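Local coordinates for protein putative rRNA methylase (Clostridium thermocellum ATCC 27405, PDB 3EEY) that binds S-adenosylmethionine and probably acts as a methyltransferase, with ribosomal RNA as its presumed substrate, at residues A[14-19]-A[132-137]; A[164-169]-A[184-189]. All blocks are in the same frame, centred on the assembly; numbering follows the deposited sequence.

Contact 1. Residues A[14-19]-A[132-137]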
# COMPACT_ATOMS: atom_id res chain seq x y z
N ASP A 14 9.36 1.93 5.82
CA ASP A 14 8.63 0.87 6.53
C ASP A 14 8.72 -0.49 5.84
O ASP A 14 8.89 -1.51 6.51
CB ASP A 14 7.16 1.26 6.74
CG ASP A 14 6.96 2.29 7.84
OD1 ASP A 14 7.94 2.71 8.49
OD2 ASP A 14 5.80 2.68 8.08
N TYR A 15 8.59 -0.48 4.51
CA TYR A 15 8.75 -1.68 3.69
C TYR A 15 10.17 -2.22 3.71
O TYR A 15 10.37 -3.44 3.70
CB TYR A 15 8.31 -1.43 2.25
CG TYR A 15 6.83 -1.62 2.02
CD1 TYR A 15 5.96 -0.53 1.93
CD2 TYR A 15 6.29 -2.90 1.89
CE1 TYR A 15 4.60 -0.70 1.73
CE2 TYR A 15 4.92 -3.09 1.68
CZ TYR A 15 4.08 -1.98 1.60
OH TYR A 15 2.72 -2.15 1.39
N ILE A 16 11.15 -1.33 3.75
CA ILE A 16 12.56 -1.71 3.78
C ILE A 16 12.92 -2.34 5.14
O ILE A 16 13.58 -3.37 5.19
CB ILE A 16 13.52 -0.53 3.39
CG1 ILE A 16 13.38 -0.15 1.90
CG2 ILE A 16 14.96 -0.85 3.69
CD1 ILE A 16 13.75 -1.23 0.89
N LYS A 17 12.44 -1.73 6.23
CA LYS A 17 12.59 -2.27 7.59
C LYS A 17 12.03 -3.70 7.76
O LYS A 17 12.61 -4.50 8.49
CB LYS A 17 11.93 -1.34 8.62
CG LYS A 17 12.81 -0.25 9.19
CD LYS A 17 12.02 1.00 9.56
CE LYS A 17 10.78 0.71 10.42
NZ LYS A 17 10.91 1.21 11.82
N MET A 18 10.92 -4.00 7.08
CA MET A 18 10.31 -5.34 7.04
C MET A 18 11.23 -6.41 6.47
O MET A 18 11.19 -7.57 6.88
CB MET A 18 9.05 -5.35 6.17
CG MET A 18 7.74 -4.91 6.81
SD MET A 18 6.43 -4.75 5.54
CE MET A 18 5.97 -6.46 5.26
N PHE A 19 12.05 -6.03 5.50
CA PHE A 19 12.79 -6.98 4.68
C PHE A 19 14.27 -7.05 5.00
O PHE A 19 14.89 -8.11 4.89
CB PHE A 19 12.60 -6.64 3.20
CG PHE A 19 11.30 -7.10 2.63
CD1 PHE A 19 11.25 -8.26 1.87
CD2 PHE A 19 10.13 -6.37 2.81
CE1 PHE A 19 10.05 -8.71 1.32
CE2 PHE A 19 8.92 -6.81 2.27
CZ PHE A 19 8.89 -7.98 1.52
N GLY A 132 12.51 -13.20 -2.28
CA GLY A 132 12.03 -12.59 -1.04
C GLY A 132 12.65 -11.23 -0.77
O GLY A 132 12.50 -10.70 0.32
N GLY A 133 13.35 -10.68 -1.77
CA GLY A 133 13.94 -9.35 -1.69
C GLY A 133 13.01 -8.28 -2.22
O GLY A 133 12.04 -8.61 -2.88
N ILE A 134 13.30 -7.01 -1.95
CA ILE A 134 12.38 -5.91 -2.28
C ILE A 134 13.05 -4.74 -2.98
O ILE A 134 14.19 -4.41 -2.70
CB ILE A 134 11.57 -5.44 -1.02
CG1 ILE A 134 10.43 -4.50 -1.41
CG2 ILE A 134 12.48 -4.75 0.03
CD1 ILE A 134 9.07 -4.91 -0.91
N ILE A 135 12.36 -4.14 -3.94
CA ILE A 135 12.74 -2.85 -4.49
C ILE A 135 11.62 -1.89 -4.14
O ILE A 135 10.45 -2.21 -4.34
CB ILE A 135 12.90 -2.89 -6.04
CG1 ILE A 135 14.03 -3.84 -6.43
CG2 ILE A 135 13.16 -1.48 -6.62
CD1 ILE A 135 13.88 -4.45 -7.81
N THR A 136 11.96 -0.73 -3.58
CA THR A 136 11.00 0.35 -3.42
C THR A 136 11.33 1.49 -4.39
O THR A 136 12.49 1.82 -4.59
CB THR A 136 10.93 0.87 -1.97
OG1 THR A 136 12.19 1.45 -1.62
CG2 THR A 136 10.59 -0.25 -1.00
N VAL A 137 10.30 2.04 -5.02
CA VAL A 137 10.44 3.15 -5.96
C VAL A 137 9.48 4.27 -5.54
O VAL A 137 8.26 4.13 -5.65
CB VAL A 137 10.12 2.70 -7.43
CG1 VAL A 137 10.52 3.78 -8.43
CG2 VAL A 137 10.81 1.39 -7.76

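Contact 2. Residues A[164-169]-A[184-189]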
# COMPACT_ATOMS: atom_id res chain seq x y z
N LYS A 164 6.93 -14.19 -11.07
CA LYS A 164 8.27 -13.90 -10.55
C LYS A 164 8.30 -12.72 -9.58
O LYS A 164 9.06 -12.73 -8.62
CB LYS A 164 9.27 -13.66 -11.70
CG LYS A 164 9.30 -14.74 -12.78
CD LYS A 164 9.74 -16.10 -12.24
CE LYS A 164 9.66 -17.16 -13.32
NZ LYS A 164 8.97 -18.38 -12.82
N PHE A 165 7.48 -11.70 -9.83
CA PHE A 165 7.47 -10.49 -8.98
C PHE A 165 6.06 -10.03 -8.63
O PHE A 165 5.15 -10.08 -9.45
CB PHE A 165 8.21 -9.32 -9.65
CG PHE A 165 9.66 -9.60 -9.98
CD1 PHE A 165 10.66 -9.27 -9.07
CD2 PHE A 165 10.03 -10.16 -11.20
CE1 PHE A 165 12.00 -9.53 -9.36
CE2 PHE A 165 11.37 -10.42 -11.50
CZ PHE A 165 12.35 -10.11 -10.59
N ILE A 166 5.90 -9.58 -7.39
CA ILE A 166 4.75 -8.79 -6.97
C ILE A 166 5.07 -7.31 -7.20
O ILE A 166 6.09 -6.84 -6.75
CB ILE A 166 4.40 -8.99 -5.47
CG1 ILE A 166 4.16 -10.47 -5.15
CG2 ILE A 166 3.18 -8.17 -5.07
CD1 ILE A 166 3.96 -10.75 -3.67
N VAL A 167 4.23 -6.61 -7.94
CA VAL A 167 4.40 -5.17 -8.14
C VAL A 167 3.18 -4.44 -7.55
O VAL A 167 2.07 -4.56 -8.05
CB VAL A 167 4.65 -4.78 -9.63
CG1 VAL A 167 4.91 -3.28 -9.77
CG2 VAL A 167 5.84 -5.56 -10.22
N GLN A 168 3.41 -3.70 -6.48
CA GLN A 168 2.34 -3.05 -5.77
C GLN A 168 2.50 -1.54 -5.83
O GLN A 168 3.53 -1.01 -5.44
CB GLN A 168 2.32 -3.51 -4.33
CG GLN A 168 1.22 -2.94 -3.49
CD GLN A 168 1.55 -2.99 -2.02
OE1 GLN A 168 1.10 -3.87 -1.30
NE2 GLN A 168 2.37 -2.05 -1.56
N ARG A 169 1.47 -0.86 -6.33
CA ARG A 169 1.45 0.59 -6.35
C ARG A 169 0.58 1.14 -5.21
O ARG A 169 -0.51 0.66 -4.96
CB ARG A 169 0.93 1.09 -7.68
CG ARG A 169 1.07 2.61 -7.83
CD ARG A 169 0.24 3.15 -8.97
NE ARG A 169 -1.13 2.62 -9.01
CZ ARG A 169 -1.91 2.66 -10.09
NH1 ARG A 169 -1.46 3.20 -11.21
NH2 ARG A 169 -3.13 2.15 -10.05
N CYS A 184 6.26 -0.97 -4.89
CA CYS A 184 7.01 -2.01 -4.21
C CYS A 184 7.11 -3.23 -5.11
O CYS A 184 6.09 -3.76 -5.53
CB CYS A 184 6.33 -2.40 -2.90
SG CYS A 184 6.43 -1.15 -1.64
N ILE A 185 8.33 -3.64 -5.41
CA ILE A 185 8.58 -4.84 -6.21
C ILE A 185 9.22 -5.90 -5.32
O ILE A 185 10.28 -5.65 -4.75
CB ILE A 185 9.53 -4.55 -7.39
CG1 ILE A 185 9.04 -3.34 -8.20
CG2 ILE A 185 9.69 -5.78 -8.27
CD1 ILE A 185 10.12 -2.65 -8.98
N GLU A 186 8.58 -7.06 -5.20
CA GLU A 186 9.12 -8.15 -4.40
C GLU A 186 9.31 -9.38 -5.26
O GLU A 186 8.38 -9.82 -5.92
CB GLU A 186 8.19 -8.51 -3.24
CG GLU A 186 8.82 -9.50 -2.26
CD GLU A 186 7.85 -10.12 -1.28
OE1 GLU A 186 6.70 -9.65 -1.17
OE2 GLU A 186 8.24 -11.10 -0.61
N LYS A 187 10.52 -9.95 -5.24
CA LYS A 187 10.79 -11.19 -5.96
C LYS A 187 10.19 -12.37 -5.22
O LYS A 187 10.41 -12.54 -4.03
CB LYS A 187 12.30 -11.39 -6.17
CG LYS A 187 12.66 -12.64 -6.98
CD LYS A 187 14.16 -12.76 -7.23
CE LYS A 187 14.54 -12.24 -8.59
NZ LYS A 187 15.99 -12.27 -8.90
N ILE A 188 9.39 -13.18 -5.92
CA ILE A 188 8.77 -14.35 -5.31
C ILE A 188 9.26 -15.67 -5.92
O ILE A 188 9.06 -16.74 -5.34
CB ILE A 188 7.22 -14.26 -5.31
CG1 ILE A 188 6.66 -14.14 -6.74
CG2 ILE A 188 6.76 -13.11 -4.42
CD1 ILE A 188 5.15 -14.20 -6.81
N SER A 189 9.89 -15.57 -7.09
CA SER A 189 10.51 -16.71 -7.76
C SER A 189 11.76 -16.35 -8.55
O SER A 189 11.88 -15.24 -9.10
CB SER A 189 9.51 -17.44 -8.67
OG SER A 189 8.78 -18.43 -7.96

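Contact 1. Residues A[14-19]-A[132-137]
Ile134 of strand 133-137 packs against Phe19 of helix 14-19. Its CB sits over one face of the Phe19 ring, 4.0 Å from the centroid of that ring and 11° off the ring normal, a CH-pi contact. From CB the residue forks. The CG2 branch lies between the backbone N and the carbonyl carbon. Ile134 CG2 packs 3.7 Å from Phe19 CG and also touches Phe19 CB. Ile134 CG2 lies 3.8 Å from Ile16 CD1 as well. The CG1 branch runs anti to the backbone N (chi1 -169°) and carries CD1 across the same ring face, where Ile134 CD1 ends 3.7 Å from Phe19 CE2. Tyr15 CD2 is a looser neighbour of Ile134 CD1, at 4.4 Å.

The Phe19 ring is also met at its edge. Gly132 O lies in the ring plane, 3.1 Å from Phe19 CD1. The backbone of Gly132 has a positive phi, which favours glycine, and the chain turns a corner there before entering the strand.

The setting is the Rossmann-like fold of S-adenosylmethionine-dependent methyltransferases, with helix 8-19 on one face of the central sheet. Residues 14-19 run nearly antiparallel to 133-137, their axes 166° apart and 8.8 Å from each other at closest. On the other face of the strand Ile135 packs on helix 115-128.

Further along the strand, Thr136 uses its methyl. Thr136 CG2 touches Tyr15 CB and packs 3.8 Å from CD1 of Ile16, a residue that also meets Phe39, Leu40 and Leu43 of helix 35-44. The Tyr15 hydroxyl extends beyond the contact and hydrogen bonds to Gln168 NE2. Leu3 of the second subunit packs on Phe19, and Ile5 of that subunit on Ile134.

Contact 2. Residues A[164-169]-A[184-189]
A beta hairpin joins strands 165-172 and 181-187 at one margin of the chain's central sheet, and residues 164-169 and 184-189 form its open end. The strands are antiparallel. Two hydrogen-bonded pairs hold them: Ile166 with Glu186, and Gln168 with Cys184. Ile166 N donates to Glu186 O at 2.9 Å, and Glu186 N returns the bond to Ile166 O. Cys184 N reaches Gln168 O at 2.8 Å, matched by Gln168 N to Cys184 O.

Beyond the paired strands, Lys164 O takes two donors. Ile188 N binds Lys164 O at 2.8 Å, nearly straight (174°) but tilted 32° from the carbonyl plane. Ser189 N adds a weak bond.

On one face, Phe165 and Lys187 form a non-hydrogen-bonded pair and lie side by side. Lys187 CB lies by Phe165 CE1 and CD1, and Lys187 CE is 3.7 Å from Phe165 CZ. The Lys187 chain bends at chi3 (-98°), and its NZ goes on to Leu129 O, Met126 O and Glu190. Ile185 CG2 meets Phe165 CD1 at 3.7 Å.

On the face of Ile166 and Gln168, Ile166 CD1 lies 3.7 Å from Ile188 CG2. Ile166 also runs alongside Glu186.

At the second subunit, Glu186 OE1 accepts a hydrogen bond from Ile5 N of that chain, Gln168 OE1 bonds to its Gln11, and Gln168 and Arg169 pair with one of its strands, antiparallel, continuing the sheet across the interface. Within the chain, the antiparallel final strand 181-187 beside strand 133-139 is typical of the Rossmann-like methyltransferase fold.

Contacts 1 and 2 meet in one sheet, because strands 133-139 and 181-187 are neighbours in it. Their centres are 10 Å apart. Two probable backbone hydrogen bonds join them: Ile135 N to Ile185 O at 2.7 Å, and Gly132 N to Lys187 O at 2.8 Å. Gly133 O packs 3.4 Å from Glu186 CG. Side chains make a second connection, with Tyr15 on Cys184 and Phe19 on Glu186. Contact 1 is the nearer to the cofactor but does not touch it: the side chain of Thr136 is about 9 Å from the bound S-adenosylmethionine and about 7 Å from that of Asp36, which binds it. Contact 2 lies away from this site. Both contacts touch the second subunit.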